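Long-range contact in thioredoxin Reductase (Burkholderia cenocepacia, PDB 4F82), which probably reduces hydrogen peroxide and organic hydroperoxides to water and alcohols as a thiol-specific peroxidase of the Prx5 subfamily of peroxiredoxins: residues A[21-25]-A[93-97]. Residues are numbered along the deposited sequence; the frame is centred on the assembly and turned at random.
Sequences LFEFI and DAFVM
Ala94, in the first turn of helix 94-103, pushes its methyl group at strand 20-25 between the side chains of Phe22 and Phe24, alternate residues whose CB atoms both point at the helix. The methyl carbon Ala94 CB lies 3.8 Å from Phe22 CB. The backbones come close here, with Phe24 CA 5.3 Å from Ala94 CA and Phe24 CB 3.3 Å from the carbonyl oxygen of Ala94. Beyond its CB, Phe22 turns its ring away from the helix. Phe24 does the reverse: chi1 of -171° sets CG opposite its own backbone N and brings the ring beside the first turn, Phe24 CD1 lying 3.6 Å from Ala94 O.

The aromatic contact follows from that rotamer. Phe24 CE1 reaches Phe95 CD1 at 3.6 Å, with the Phe95 atoms lying at the edge of the Phe24 ring; the two planes are inclined at 65°, an oblique pair.

No hydrogen bond joins the two segments; their polar groups bond within the helix start or to residues outside the contact. Asp93 N-caps the helix, its OD2 taking a nearly straight bond from Val96 N (3.1 Å, 168°) that arrives from above the carboxylate plane, while OD1 forms a salt bridge with Arg138 of the second subunit. On the strand, the CB of Glu23 points away from the helix and its OE1 forms a salt bridge with Arg111 on strand 111-114.

Pro36 and Ala114, from the strands flanking 20-25, also touch Ala94. The N-terminal hairpin (20-25 with 35-40) thus packs on the start of the helix following strand 85-90 in a thioredoxin-fold peroxiredoxin, and that helix start forms part of the contact with the second subunit, Val96 meeting Val96 of that subunit.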
loop_
_atom_site.group_PDB
_atom_site.type_symbol
_atom_site.label_atom_id
_atom_site.label_comp_id
_atom_site.label_asym_id
_atom_site.label_seq_id
_atom_site.Cartn_x
_atom_site.Cartn_y
_atom_site.Cartn_z
ATOM N N LEU A 21 1.386 5.705 -14.398
ATOM C CA LEU A 21 0.610 4.840 -13.522
ATOM C C LEU A 21 0.970 3.405 -13.883
ATOM O O LEU A 21 1.550 3.158 -14.936
ATOM C CB LEU A 21 -0.890 5.071 -13.735
ATOM C CG LEU A 21 -1.490 6.432 -13.349
ATOM C CD1 LEU A 21 -3.011 6.511 -13.601
ATOM C CD2 LEU A 21 -1.185 6.730 -11.909
ATOM N N PHE A 22 0.640 2.471 -13.006
ATOM C CA PHE A 22 0.801 1.047 -13.283
ATOM C C PHE A 22 -0.522 0.294 -13.082
ATOM O O PHE A 22 -1.263 0.510 -12.095
ATOM C CB PHE A 22 1.879 0.408 -12.339
ATOM C CG PHE A 22 3.309 0.862 -12.586
ATOM C CD1 PHE A 22 4.245 -0.004 -13.154
ATOM C CD2 PHE A 22 3.739 2.134 -12.207
ATOM C CE1 PHE A 22 5.580 0.418 -13.384
ATOM C CE2 PHE A 22 5.096 2.559 -12.436
ATOM C CZ PHE A 22 6.001 1.706 -13.002
ATOM N N GLU A 23 -0.794 -0.639 -13.988
ATOM C CA GLU A 23 -1.931 -1.565 -13.830
ATOM C C GLU A 23 -1.432 -2.996 -13.858
ATOM O O GLU A 23 -0.633 -3.383 -14.729
ATOM C CB GLU A 23 -2.976 -1.341 -14.925
ATOM C CG GLU A 23 -4.144 -2.313 -14.849
ATOM C CD GLU A 23 -5.124 -2.133 -15.972
ATOM O OE1 GLU A 23 -4.708 -1.682 -17.079
ATOM O OE2 GLU A 23 -6.312 -2.477 -15.758
ATOM N N PHE A 24 -1.890 -3.788 -12.887
ATOM C CA PHE A 24 -1.445 -5.169 -12.787
ATOM C C PHE A 24 -2.253 -5.977 -13.792
ATOM O O PHE A 24 -3.486 -5.929 -13.760
ATOM C CB PHE A 24 -1.675 -5.678 -11.358
ATOM C CG PHE A 24 -1.045 -7.026 -11.076
ATOM C CD1 PHE A 24 0.210 -7.105 -10.468
ATOM C CD2 PHE A 24 -1.699 -8.210 -11.430
ATOM C CE1 PHE A 24 0.820 -8.350 -10.194
ATOM C CE2 PHE A 24 -1.105 -9.464 -11.167
ATOM C CZ PHE A 24 0.156 -9.534 -10.526
ATOM N N ILE A 25 -1.577 -6.689 -14.697
ATOM C CA ILE A 25 -2.257 -7.408 -15.760
ATOM C C ILE A 25 -1.972 -8.902 -15.594
ATOM O O ILE A 25 -0.818 -9.312 -15.686
ATOM C CB ILE A 25 -1.715 -6.999 -17.148
ATOM C CG1 ILE A 25 -1.836 -5.487 -17.400
ATOM C CG2 ILE A 25 -2.423 -7.782 -18.235
ATOM C CD1 ILE A 25 -3.244 -4.934 -17.251
ATOM N N ASP A 93 0.705 0.667 -4.742
ATOM C CA ASP A 93 1.453 0.065 -5.852
ATOM C C ASP A 93 0.567 -0.944 -6.636
ATOM O O ASP A 93 -0.534 -1.293 -6.176
ATOM C CB ASP A 93 2.688 -0.645 -5.283
ATOM C CG ASP A 93 2.313 -1.783 -4.347
ATOM O OD1 ASP A 93 2.371 -1.603 -3.083
ATOM O OD2 ASP A 93 1.946 -2.866 -4.896
ATOM N N ALA A 94 1.027 -1.420 -7.804
ATOM C CA ALA A 94 0.180 -2.305 -8.620
ATOM C C ALA A 94 -0.028 -3.705 -8.098
ATOM O O ALA A 94 -0.995 -4.344 -8.471
ATOM C CB ALA A 94 0.669 -2.374 -10.103
ATOM N N PHE A 95 0.887 -4.231 -7.278
ATOM C CA PHE A 95 0.664 -5.576 -6.709
ATOM C C PHE A 95 -0.539 -5.572 -5.778
ATOM O O PHE A 95 -1.384 -6.476 -5.808
ATOM C CB PHE A 95 1.926 -6.079 -5.971
ATOM C CG PHE A 95 3.079 -6.299 -6.904
ATOM C CD1 PHE A 95 3.181 -7.474 -7.613
ATOM C CD2 PHE A 95 4.032 -5.306 -7.103
ATOM C CE1 PHE A 95 4.238 -7.685 -8.528
ATOM C CE2 PHE A 95 5.100 -5.498 -8.004
ATOM C CZ PHE A 95 5.193 -6.677 -8.724
ATOM N N VAL A 96 -0.600 -4.558 -4.930
ATOM C CA VAL A 96 -1.732 -4.387 -4.024
ATOM C C VAL A 96 -3.042 -4.100 -4.809
ATOM O O VAL A 96 -4.078 -4.740 -4.553
ATOM C CB VAL A 96 -1.410 -3.325 -2.942
ATOM C CG1 VAL A 96 -2.673 -2.957 -2.146
ATOM C CG2 VAL A 96 -0.287 -3.847 -1.997
ATOM N N MET A 97 -2.980 -3.199 -5.789
ATOM C CA MET A 97 -4.168 -2.885 -6.618
ATOM C C MET A 97 -4.649 -4.094 -7.404
ATOM O O MET A 97 -5.847 -4.310 -7.528
ATOM C CB MET A 97 -3.896 -1.730 -7.575
ATOM C CG MET A 97 -3.669 -0.413 -6.850
ATOM S SD MET A 97 -5.166 0.242 -6.038
ATOM C CE MET A 97 -5.958 1.039 -7.466
#